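Local coordinates for protein cytochrome c-552 (Thiobacillus ferrooxidans, PDB 1H1O) that carries electrons in the periplasm as a diheme, high-potential c-type cytochrome of the c4 family, at residues S54-Q58 with G154-N158; P88-S92 with R135-Q139; L148-H152 with A165-T169. One frame throughout, in Å; residues are numbered along the deposited sequence.

Contact 1 (S54-Q58 with G154-N158); sequences SRADQ and GTRVN. With HEM (protoporphyrin IX containing Fe), chain D.
Asp57 and Arg156 bring the two loops closest, their CA atoms 4.7 Å apart, and no direct hydrogen bond joins the segments. A water spans the backbones instead: it accepts from Ala56 N and Val157 N, donates to Thr155 O at 2.7 Å, and gives a weak bond to Ser54 O. Residues 54-58 lead from helix 40-51 into helix 58-63, which Asp57 N-caps through Gly60 N; residues 154-158 leave helix 141-153 at Gly154, whose phi is positive.

The side chains meet as a stacked arginine pair. The guanidinium of Arg55 lies flat over that of Arg156, centres 3.4 Å apart and planes 18° from parallel, with CZ above CZ. Arg156 gets there on a chain extended from CG to NE, whereas Arg55 bends at chi2 and chi3 to turn its group over the same spot. At its edge, in plane, Arg55 NH2 donates to propionate O2A of the chain D heme at 2.6 Å. Arg156 NH2 is hydrogen-bonded to a propionate of the chain C heme and to Tyr42 OH. The Asp57 side chain runs beside the Arg156 chain in the same direction, and its OD1 comes within 2.6 Å of O2D on the chain D heme.

Each cytochrome c domain thus contributes one arginine at the domain interface, where the propionates of both hemes converge. Stacking of two cations is consistent with propionate charge offsetting theirs, and the paired guanidiniums probably temper the negative charge between the hemes.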
loop_
_atom_site.group_PDB
_atom_site.type_symbol
_atom_site.label_atom_id
_atom_site.label_comp_id
_atom_site.label_asym_id
_atom_site.label_seq_id
_atom_site.Cartn_x
_atom_site.Cartn_y
_atom_site.Cartn_z
ATOM N N SER A 54 -6.863 14.983 -0.874
ATOM C CA SER A 54 -6.602 14.774 0.548
ATOM C C SER A 54 -5.324 13.937 0.706
ATOM O O SER A 54 -4.570 14.133 1.662
ATOM C CB SER A 54 -7.803 14.117 1.254
ATOM O OG SER A 54 -8.220 12.920 0.629
ATOM N N ARG A 55 -5.071 12.998 -0.205
ATOM C CA ARG A 55 -3.814 12.258 -0.113
ATOM C C ARG A 55 -2.889 13.067 -0.998
ATOM O O ARG A 55 -2.997 13.032 -2.222
ATOM C CB ARG A 55 -3.877 10.825 -0.654
ATOM C CG ARG A 55 -2.672 10.050 -0.106
ATOM C CD ARG A 55 -2.021 9.036 -1.034
ATOM N NE ARG A 55 -2.668 7.741 -0.982
ATOM C CZ ARG A 55 -2.047 6.576 -1.134
ATOM N NH1 ARG A 55 -0.737 6.522 -1.343
ATOM N NH2 ARG A 55 -2.757 5.456 -1.087
ATOM N N ALA A 56 -1.977 13.793 -0.375
ATOM C CA ALA A 56 -1.089 14.658 -1.117
ATOM C C ALA A 56 0.381 14.295 -1.075
ATOM O O ALA A 56 1.228 15.169 -1.236
ATOM C CB ALA A 56 -1.284 16.109 -0.635
ATOM N N ASP A 57 0.717 13.033 -0.837
ATOM C CA ASP A 57 2.134 12.697 -0.845
ATOM C C ASP A 57 2.615 12.889 -2.289
ATOM O O ASP A 57 1.839 12.764 -3.229
ATOM C CB ASP A 57 2.361 11.254 -0.387
ATOM C CG ASP A 57 1.458 10.271 -1.093
ATOM O OD1 ASP A 57 1.676 9.993 -2.289
ATOM O OD2 ASP A 57 0.522 9.780 -0.441
ATOM N N GLN A 58 3.893 13.197 -2.448
ATOM C CA GLN A 58 4.492 13.445 -3.757
ATOM C C GLN A 58 4.066 12.565 -4.929
ATOM O O GLN A 58 3.538 13.079 -5.906
ATOM C CB GLN A 58 6.005 13.392 -3.647
ATOM C CG GLN A 58 6.701 14.047 -4.805
ATOM C CD GLN A 58 8.185 13.850 -4.736
ATOM O OE1 GLN A 58 8.706 12.846 -5.218
ATOM N NE2 GLN A 58 8.880 14.794 -4.116
ATOM N N GLY A 154 4.830 12.575 7.236
ATOM C CA GLY A 154 3.621 13.347 7.462
ATOM C C GLY A 154 3.116 13.855 6.115
ATOM O O GLY A 154 2.078 14.517 6.028
ATOM N N THR A 155 3.836 13.539 5.040
ATOM C CA THR A 155 3.404 14.005 3.728
ATOM C C THR A 155 2.174 13.225 3.250
ATOM O O THR A 155 1.378 13.726 2.447
ATOM C CB THR A 155 4.580 13.975 2.720
ATOM O OG1 THR A 155 5.191 12.679 2.704
ATOM C CG2 THR A 155 5.633 14.996 3.149
ATOM N N ARG A 156 2.023 11.993 3.728
ATOM C CA ARG A 156 0.818 11.250 3.435
ATOM C C ARG A 156 0.111 11.369 4.777
ATOM O O ARG A 156 0.554 10.798 5.780
ATOM C CB ARG A 156 1.069 9.783 3.103
ATOM C CG ARG A 156 -0.258 9.071 2.870
ATOM C CD ARG A 156 -0.103 7.653 2.381
ATOM N NE ARG A 156 -1.374 6.950 2.472
ATOM C CZ ARG A 156 -1.572 5.704 2.066
ATOM N NH1 ARG A 156 -0.576 5.018 1.522
ATOM N NH2 ARG A 156 -2.761 5.135 2.240
ATOM N N VAL A 157 -0.970 12.141 4.798
ATOM C CA VAL A 157 -1.704 12.393 6.022
ATOM C C VAL A 157 -2.747 11.349 6.374
ATOM O O VAL A 157 -3.700 11.099 5.627
ATOM C CB VAL A 157 -2.396 13.772 5.969
ATOM C CG1 VAL A 157 -3.196 13.998 7.231
ATOM C CG2 VAL A 157 -1.365 14.873 5.812
ATOM N N ASN A 158 -2.554 10.749 7.536
ATOM C CA ASN A 158 -3.457 9.748 8.076
ATOM C C ASN A 158 -3.132 9.662 9.558
ATOM O O ASN A 158 -2.035 9.275 9.949
ATOM C CB ASN A 158 -3.247 8.394 7.404
ATOM C CG ASN A 158 -4.111 7.308 8.016
ATOM O OD1 ASN A 158 -3.660 6.550 8.881
ATOM N ND2 ASN A 158 -5.370 7.240 7.583
HETATM C CHA HEM D . -1.470 4.501 -6.397
HETATM C CHB HEM D . -5.689 3.561 -8.485
HETATM C CHC HEM D . -3.853 4.938 -12.723
HETATM C CHD HEM D . 0.362 5.763 -10.685
HETATM C C1A HEM D . -2.800 4.117 -6.578
HETATM C C2A HEM D . -3.703 3.680 -5.534
HETATM C C3A HEM D . -4.899 3.409 -6.128
HETATM C C4A HEM D . -4.706 3.690 -7.535
HETATM C CMA HEM D . -6.193 2.929 -5.521
HETATM C CAA HEM D . -3.350 3.566 -4.070
HETATM C CBA HEM D . -2.915 2.138 -3.669
HETATM C CGA HEM D . -2.544 1.983 -2.313
HETATM O O1A HEM D . -2.012 0.853 -2.019
HETATM O O2A HEM D . -2.698 2.860 -1.438
HETATM C C1B HEM D . -5.546 3.859 -9.826
HETATM C C2B HEM D . -6.629 3.749 -10.774
HETATM C C3B HEM D . -6.126 4.165 -11.971
HETATM C C4B HEM D . -4.728 4.489 -11.742
HETATM C CMB HEM D . -8.025 3.279 -10.410
HETATM C CAB HEM D . -6.815 4.302 -13.305
HETATM C CBB HEM D . -8.001 5.307 -13.324
HETATM C C1C HEM D . -2.545 5.272 -12.551
HETATM C C2C HEM D . -1.669 5.742 -13.596
HETATM C C3C HEM D . -0.478 5.980 -12.992
HETATM C C4C HEM D . -0.630 5.647 -11.621
HETATM C CMC HEM D . -2.104 5.910 -15.027
HETATM C CAC HEM D . 0.834 6.519 -13.588
HETATM C CBC HEM D . 0.677 7.896 -14.298
HETATM C C1D HEM D . 0.243 5.486 -9.331
HETATM C C2D HEM D . 1.325 5.669 -8.383
HETATM C C3D HEM D . 0.799 5.342 -7.188
HETATM C C4D HEM D . -0.586 4.927 -7.407
HETATM C CMD HEM D . 2.706 6.160 -8.748
HETATM C CAD HEM D . 1.426 5.395 -5.837
HETATM C CBD HEM D . 1.397 6.970 -5.468
HETATM C CGD HEM D . 1.453 7.308 -4.109
HETATM O O1D HEM D . 2.439 6.946 -3.440
HETATM O O2D HEM D . 0.553 8.007 -3.561
HETATM N NA HEM D . -3.419 4.117 -7.786
HETATM N NB HEM D . -4.384 4.311 -10.423
HETATM N NC HEM D . -1.883 5.216 -11.338
HETATM N ND HEM D . -0.899 5.034 -8.724
HETATM FE FE HEM D . -2.626 4.645 -9.579
HETATM O O HOH W 1 -1.305 13.845 2.142
HETATM O O HOH W 2 5.676 13.608 -0.488
#

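Contact 2 (P88-S92 with R135-Q139). With HEM (protoporphyrin IX containing Fe), chain C.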
loop_
_atom_site.group_PDB
_atom_site.type_symbol
_atom_site.label_atom_id
_atom_site.label_comp_id
_atom_site.label_asym_id
_atom_site.label_seq_id
_atom_site.Cartn_x
_atom_site.Cartn_y
_atom_site.Cartn_z
ATOM N N PRO A 88 -4.163 -13.105 -10.235
ATOM C CA PRO A 88 -3.949 -13.439 -8.823
ATOM C C PRO A 88 -3.769 -12.162 -8.012
ATOM O O PRO A 88 -3.198 -11.187 -8.508
ATOM C CB PRO A 88 -2.653 -14.261 -8.844
ATOM C CG PRO A 88 -2.401 -14.567 -10.315
ATOM C CD PRO A 88 -2.947 -13.372 -11.020
ATOM N N PRO A 89 -4.271 -12.142 -6.762
ATOM C CA PRO A 89 -4.123 -10.949 -5.919
ATOM C C PRO A 89 -2.638 -10.605 -5.844
ATOM O O PRO A 89 -1.801 -11.463 -6.103
ATOM C CB PRO A 89 -4.697 -11.393 -4.576
ATOM C CG PRO A 89 -4.553 -12.910 -4.609
ATOM C CD PRO A 89 -4.951 -13.219 -6.027
ATOM N N MET A 90 -2.314 -9.362 -5.503
ATOM C CA MET A 90 -0.917 -8.938 -5.438
ATOM C C MET A 90 -0.032 -9.974 -4.754
ATOM O O MET A 90 -0.290 -10.386 -3.621
ATOM C CB MET A 90 -0.798 -7.595 -4.729
ATOM C CG MET A 90 -1.234 -7.613 -3.299
ATOM S SD MET A 90 -1.204 -5.942 -2.673
ATOM C CE MET A 90 -2.671 -5.224 -3.504
ATOM N N GLN A 91 1.016 -10.386 -5.464
ATOM C CA GLN A 91 1.935 -11.397 -4.968
ATOM C C GLN A 91 3.377 -10.965 -5.067
ATOM O O GLN A 91 3.729 -10.100 -5.857
ATOM C CB GLN A 91 1.835 -12.680 -5.788
ATOM C CG GLN A 91 0.516 -13.393 -5.805
ATOM C CD GLN A 91 0.693 -14.787 -6.356
ATOM O OE1 GLN A 91 1.452 -14.987 -7.303
ATOM N NE2 GLN A 91 0.007 -15.762 -5.768
ATOM N N SER A 92 4.217 -11.610 -4.274
ATOM C CA SER A 92 5.633 -11.322 -4.316
ATOM C C SER A 92 6.082 -11.545 -5.757
ATOM O O SER A 92 5.591 -12.448 -6.440
ATOM C CB SER A 92 6.394 -12.273 -3.395
ATOM O OG SER A 92 7.782 -12.220 -3.678
ATOM N N ARG A 135 -4.507 -4.262 2.421
ATOM C CA ARG A 135 -3.745 -5.486 2.375
ATOM C C ARG A 135 -2.339 -4.971 2.139
ATOM O O ARG A 135 -2.147 -4.004 1.404
ATOM C CB ARG A 135 -4.175 -6.331 1.183
ATOM C CG ARG A 135 -3.252 -7.488 0.907
ATOM C CD ARG A 135 -3.496 -8.065 -0.467
ATOM N NE ARG A 135 -2.712 -9.278 -0.691
ATOM C CZ ARG A 135 -3.183 -10.510 -0.521
ATOM N NH1 ARG A 135 -4.439 -10.697 -0.123
ATOM N NH2 ARG A 135 -2.403 -11.554 -0.759
ATOM N N LEU A 136 -1.361 -5.588 2.778
ATOM C CA LEU A 136 0.015 -5.188 2.584
ATOM C C LEU A 136 0.742 -6.407 2.039
ATOM O O LEU A 136 1.810 -6.295 1.435
ATOM C CB LEU A 136 0.629 -4.744 3.911
ATOM C CG LEU A 136 -0.055 -3.518 4.513
ATOM C CD1 LEU A 136 0.608 -3.154 5.824
ATOM C CD2 LEU A 136 0.039 -2.360 3.531
ATOM N N ALA A 137 0.157 -7.574 2.273
ATOM C CA ALA A 137 0.735 -8.830 1.809
ATOM C C ALA A 137 0.845 -8.854 0.276
ATOM O O ALA A 137 -0.158 -8.778 -0.429
ATOM C CB ALA A 137 -0.119 -9.986 2.284
ATOM N N GLY A 138 2.063 -8.948 -0.237
ATOM C CA GLY A 138 2.232 -8.996 -1.675
ATOM C C GLY A 138 2.482 -7.641 -2.306
ATOM O O GLY A 138 2.759 -7.549 -3.498
ATOM N N GLN A 139 2.371 -6.586 -1.512
ATOM C CA GLN A 139 2.608 -5.247 -2.014
ATOM C C GLN A 139 4.089 -5.126 -2.361
ATOM O O GLN A 139 4.926 -5.864 -1.830
ATOM C CB GLN A 139 2.224 -4.211 -0.963
ATOM C CG GLN A 139 2.243 -2.773 -1.470
ATOM C CD GLN A 139 1.553 -2.642 -2.818
ATOM O OE1 GLN A 139 2.154 -2.897 -3.866
ATOM N NE2 GLN A 139 0.281 -2.264 -2.796
HETATM C CHA HEM C . -1.862 1.824 5.579
HETATM C CHB HEM C . 2.216 -0.130 7.153
HETATM C CHC HEM C . 0.246 -0.528 11.533
HETATM C CHD HEM C . -3.812 1.367 9.934
HETATM C C1A HEM C . -0.560 1.322 5.614
HETATM C C2A HEM C . 0.352 1.302 4.492
HETATM C C3A HEM C . 1.506 0.744 4.917
HETATM C C4A HEM C . 1.284 0.435 6.327
HETATM C CMA HEM C . 2.779 0.483 4.166
HETATM C CAA HEM C . 0.031 1.823 3.135
HETATM C CBA HEM C . -0.687 0.814 2.252
HETATM C CGA HEM C . -0.834 1.209 0.930
HETATM O O1A HEM C . -1.276 0.315 0.151
HETATM O O2A HEM C . -0.582 2.345 0.515
HETATM C C1B HEM C . 2.017 -0.401 8.493
HETATM C C2B HEM C . 3.040 -0.956 9.341
HETATM C C3B HEM C . 2.485 -1.032 10.579
HETATM C C4B HEM C . 1.133 -0.572 10.472
HETATM C CMB HEM C . 4.429 -1.313 8.861
HETATM C CAB HEM C . 3.077 -1.473 11.870
HETATM C CBB HEM C . 4.418 -0.758 12.226
HETATM C C1C HEM C . -1.026 -0.069 11.488
HETATM C C2C HEM C . -1.928 -0.022 12.612
HETATM C C3C HEM C . -3.064 0.541 12.130
HETATM C C4C HEM C . -2.863 0.799 10.752
HETATM C CMC HEM C . -1.563 -0.509 14.001
HETATM C CAC HEM C . -4.383 0.895 12.851
HETATM C CBC HEM C . -4.176 1.757 14.137
HETATM C C1D HEM C . -3.651 1.662 8.594
HETATM C C2D HEM C . -4.682 2.286 7.774
HETATM C C3D HEM C . -4.133 2.421 6.567
HETATM C C4D HEM C . -2.760 1.866 6.637
HETATM C CMD HEM C . -6.041 2.679 8.271
HETATM C CAD HEM C . -4.721 3.026 5.316
HETATM C CBD HEM C . -4.656 4.615 5.411
HETATM C CGD HEM C . -5.501 5.267 4.482
HETATM O O1D HEM C . -6.775 5.233 4.630
HETATM O O2D HEM C . -5.011 5.892 3.505
HETATM N NA HEM C . 0.011 0.796 6.718
HETATM N NB HEM C . 0.848 -0.163 9.196
HETATM N NC HEM C . -1.622 0.435 10.345
HETATM N ND HEM C . -2.492 1.414 7.879
HETATM FE FE HEM C . -0.824 0.600 8.544
HETATM O O HOH W 3 -0.007 -12.368 -1.901
#
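Met90 turns its CG between its own backbone N and carbonyl carbon (chi1 63°), which lays the thioether against Arg135, while Arg135 runs out extended from CG to NE with CG anti to the backbone N (chi1 169°). The two side chains run antiparallel, Met90 passing Arg135 as each leaves its own backbone. Met90 CG sits 3.4 Å from Arg135 NE, and the sulfur continues past Arg135 CD toward the backbone of Gln139, with SD 3.8 Å from Gln139 N. Pro89 CB covers one face of the guanidinium more loosely, 4.4 Å from Arg135 CZ.

The arginine is fixed from within its own segment: NE donates to Ala137 O at 2.6 Å, with the oxygen tilted 23° out of the guanidinium plane. That bond folds the side chain back over a type II beta turn from Leu136 to Gln139, closed by Gln139 N to Leu136 O. The turn belongs to the loop that leads into helix 141-153 of the second cytochrome c domain, and residues 88-92, in the loop between helices 73-85 and 100-109, pack on it. Gly138 holds the third position with positive phi, and its CA-H points at Met90 O, 3.5 Å from CA. A CB here would collide with that same carbonyl oxygen.

Met90 O is also reached by a water that donates to it at 2.6 Å and accepts from Arg135 NH2, in the plane of the guanidinium. Leu136 heads away from residues 88-92 to the chain C heme, its CD2 3.5 Å from propionate carbon CBA, while Gln139 OE1 and Gly138 O both take hydrogen bonds from Arg34 of the first domain.

Contact 3 (L148-H152 with A165-T169). With ZN (zinc ion), chain H; HEM (protoporphyrin IX containing Fe), chain C.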
loop_
_atom_site.group_PDB
_atom_site.type_symbol
_atom_site.label_atom_id
_atom_site.label_comp_id
_atom_site.label_asym_id
_atom_site.label_seq_id
_atom_site.Cartn_x
_atom_site.Cartn_y
_atom_site.Cartn_z
ATOM N N LEU A 148 5.714 4.195 4.077
ATOM C CA LEU A 148 6.098 4.346 5.462
ATOM C C LEU A 148 6.873 5.657 5.598
ATOM O O LEU A 148 6.768 6.358 6.599
ATOM C CB LEU A 148 6.932 3.145 5.912
ATOM C CG LEU A 148 6.058 1.902 6.089
ATOM C CD1 LEU A 148 6.924 0.709 6.477
ATOM C CD2 LEU A 148 4.984 2.193 7.153
ATOM N N THR A 149 7.637 5.995 4.568
ATOM C CA THR A 149 8.400 7.233 4.578
ATOM C C THR A 149 7.428 8.420 4.581
ATOM O O THR A 149 7.597 9.379 5.341
ATOM C CB THR A 149 9.298 7.303 3.346
ATOM O OG1 THR A 149 10.162 6.163 3.345
ATOM C CG2 THR A 149 10.150 8.578 3.361
ATOM N N TYR A 150 6.406 8.343 3.732
ATOM C CA TYR A 150 5.397 9.404 3.626
ATOM C C TYR A 150 4.615 9.555 4.937
ATOM O O TYR A 150 4.251 10.659 5.334
ATOM C CB TYR A 150 4.415 9.085 2.496
ATOM C CG TYR A 150 4.923 9.295 1.077
ATOM C CD1 TYR A 150 4.431 8.510 0.039
ATOM C CD2 TYR A 150 5.830 10.311 0.759
ATOM C CE1 TYR A 150 4.813 8.717 -1.271
ATOM C CE2 TYR A 150 6.228 10.534 -0.568
ATOM C CZ TYR A 150 5.710 9.727 -1.580
ATOM O OH TYR A 150 6.057 9.888 -2.908
ATOM N N PHE A 151 4.335 8.433 5.586
ATOM C CA PHE A 151 3.611 8.439 6.854
ATOM C C PHE A 151 4.498 8.991 7.964
ATOM O O PHE A 151 4.051 9.760 8.812
ATOM C CB PHE A 151 3.173 7.021 7.227
ATOM C CG PHE A 151 2.010 6.516 6.435
ATOM C CD1 PHE A 151 0.850 7.272 6.322
ATOM C CD2 PHE A 151 2.034 5.251 5.872
ATOM C CE1 PHE A 151 -0.276 6.765 5.664
ATOM C CE2 PHE A 151 0.901 4.741 5.214
ATOM C CZ PHE A 151 -0.242 5.501 5.120
ATOM N N HIS A 152 5.754 8.568 7.950
ATOM C CA HIS A 152 6.726 9.005 8.933
ATOM C C HIS A 152 6.979 10.485 8.703
ATOM O O HIS A 152 7.127 11.255 9.643
ATOM C CB HIS A 152 8.012 8.217 8.758
ATOM C CG HIS A 152 9.038 8.512 9.801
ATOM N ND1 HIS A 152 8.930 8.065 11.102
ATOM C CD2 HIS A 152 10.176 9.241 9.745
ATOM C CE1 HIS A 152 9.961 8.506 11.800
ATOM N NE2 HIS A 152 10.730 9.221 10.999
ATOM N N ALA A 165 3.731 5.287 12.258
ATOM C CA ALA A 165 5.056 5.362 11.648
ATOM C C ALA A 165 6.046 6.268 12.375
ATOM O O ALA A 165 7.230 6.275 12.064
ATOM C CB ALA A 165 4.921 5.798 10.198
ATOM N N LYS A 166 5.553 7.013 13.354
ATOM C CA LYS A 166 6.379 7.944 14.114
ATOM C C LYS A 166 7.750 7.419 14.525
ATOM O O LYS A 166 8.753 8.106 14.363
ATOM C CB LYS A 166 5.622 8.396 15.367
ATOM C CG LYS A 166 6.426 9.269 16.311
ATOM C CD LYS A 166 5.758 9.367 17.685
ATOM C CE LYS A 166 4.338 9.935 17.596
ATOM N NZ LYS A 166 3.656 10.029 18.931
ATOM N N ASN A 167 7.797 6.203 15.050
ATOM C CA ASN A 167 9.051 5.635 15.512
ATOM C C ASN A 167 9.725 4.624 14.603
ATOM O O ASN A 167 10.783 4.111 14.938
ATOM C CB ASN A 167 8.839 4.990 16.878
ATOM C CG ASN A 167 8.227 5.937 17.857
ATOM O OD1 ASN A 167 7.292 5.586 18.572
ATOM N ND2 ASN A 167 8.742 7.151 17.898
ATOM N N ILE A 168 9.133 4.330 13.460
ATOM C CA ILE A 168 9.753 3.364 12.574
ATOM C C ILE A 168 10.978 3.965 11.909
ATOM O O ILE A 168 10.918 5.061 11.351
ATOM C CB ILE A 168 8.774 2.892 11.485
ATOM C CG1 ILE A 168 7.491 2.370 12.139
ATOM C CG2 ILE A 168 9.418 1.782 10.651
ATOM C CD1 ILE A 168 6.347 2.125 11.148
ATOM N N THR A 169 12.095 3.254 11.985
ATOM C CA THR A 169 13.320 3.720 11.348
ATOM C C THR A 169 13.335 3.188 9.904
ATOM O O THR A 169 12.574 2.275 9.545
ATOM C CB THR A 169 14.574 3.165 12.039
ATOM O OG1 THR A 169 14.585 1.740 11.878
ATOM C CG2 THR A 169 14.595 3.514 13.539
HETATM ZN ZN ZN H . 12.343 10.768 11.526
HETATM C CHA HEM C . -1.862 1.824 5.579
HETATM C CHB HEM C . 2.216 -0.130 7.153
HETATM C CHC HEM C . 0.246 -0.528 11.533
HETATM C CHD HEM C . -3.812 1.367 9.934
HETATM C C1A HEM C . -0.560 1.322 5.614
HETATM C C2A HEM C . 0.352 1.302 4.492
HETATM C C3A HEM C . 1.506 0.744 4.917
HETATM C C4A HEM C . 1.284 0.435 6.327
HETATM C CMA HEM C . 2.779 0.483 4.166
HETATM C CAA HEM C . 0.031 1.823 3.135
HETATM C CBA HEM C . -0.687 0.814 2.252
HETATM C CGA HEM C . -0.834 1.209 0.930
HETATM O O1A HEM C . -1.276 0.315 0.151
HETATM O O2A HEM C . -0.582 2.345 0.515
HETATM C C1B HEM C . 2.017 -0.401 8.493
HETATM C C2B HEM C . 3.040 -0.956 9.341
HETATM C C3B HEM C . 2.485 -1.032 10.579
HETATM C C4B HEM C . 1.133 -0.572 10.472
HETATM C CMB HEM C . 4.429 -1.313 8.861
HETATM C CAB HEM C . 3.077 -1.473 11.870
HETATM C CBB HEM C . 4.418 -0.758 12.226
HETATM C C1C HEM C . -1.026 -0.069 11.488
HETATM C C2C HEM C . -1.928 -0.022 12.612
HETATM C C3C HEM C . -3.064 0.541 12.130
HETATM C C4C HEM C . -2.863 0.799 10.752
HETATM C CMC HEM C . -1.563 -0.509 14.001
HETATM C CAC HEM C . -4.383 0.895 12.851
HETATM C CBC HEM C . -4.176 1.757 14.137
HETATM C C1D HEM C . -3.651 1.662 8.594
HETATM C C2D HEM C . -4.682 2.286 7.774
HETATM C C3D HEM C . -4.133 2.421 6.567
HETATM C C4D HEM C . -2.760 1.866 6.637
HETATM C CMD HEM C . -6.041 2.679 8.271
HETATM C CAD HEM C . -4.721 3.026 5.316
HETATM C CBD HEM C . -4.656 4.615 5.411
HETATM C CGD HEM C . -5.501 5.267 4.482
HETATM O O1D HEM C . -6.775 5.233 4.630
HETATM O O2D HEM C . -5.011 5.892 3.505
HETATM N NA HEM C . 0.011 0.796 6.718
HETATM N NB HEM C . 0.848 -0.163 9.196
HETATM N NC HEM C . -1.622 0.435 10.345
HETATM N ND HEM C . -2.492 1.414 7.879
HETATM FE FE HEM C . -0.824 0.600 8.544
#
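Helix 141-153 forms one wall of the heme pocket in the second cytochrome c domain, and here its last turns pack against the type I beta turn, Ala165 to Ile168, that links helices 159-165 and 170-182. His152 makes the polar join. Its ND1 donates to Ala165 O at 2.6 Å, nearly straight at 166°; the oxygen lies close to the imidazole plane, but the donor stands 38° above the plane of the carbonyl. Ile168 N, closing the turn, reaches the same oxygen from the opposite face, so two donors grip it. With CG anti to the backbone N (chi1 -175°), His152 swings its ring out over the turn, where Ile168 O lies over one face.

Ala165 CB fits against the helix, 3.7 Å from Phe151 CB. Leu148 and Ile168 meet through their terminal methyls, CD2 to CD1 at 4.2 Å, and both continue onto the chain C heme: Leu148 CD2 lies 3.6 Å from the meso carbon CHB, and Ile168 CD1 touches the vinyl-derived carbon CBB. An alanine in place of Leu148 would remove these branches and is likely to leave a gap between helix and porphyrin and to take from Ile168 CD1 its partner on the helix. Phe151 presents its ring edge to the same heme, CE2 being 3.6 Å from C2A, and Met173 of helix 170-182 packs against both Leu148 and Ile168. With ND1 committed to the turn, the imidazole uses its other nitrogen for metal: His152 NE2 binds a zinc ion at 2.3 Å.

How the contacts relate
Contacts 1 and 3 are neighbours, with centres 12 Å apart, and meet where helix 141-153 ends: Tyr150 O lies 3.1 Å from Arg156 N, a probable hydrogen bond, and Arg156 NE packs 3.2 Å from Phe151 CZ. The wall of the second heme pocket in contact 3 thus runs directly into the paired arginines between the domains. Contact 2 lies across the chain's centre from both, its centre about 22 Å from that of contact 1 and 21 Å from that of contact 3. Contacts 2 and 3 both touch the chain C heme, and contact 1 binds propionates of both hemes. Along the chain, contact 2 is nested within the loop closed by contact 1.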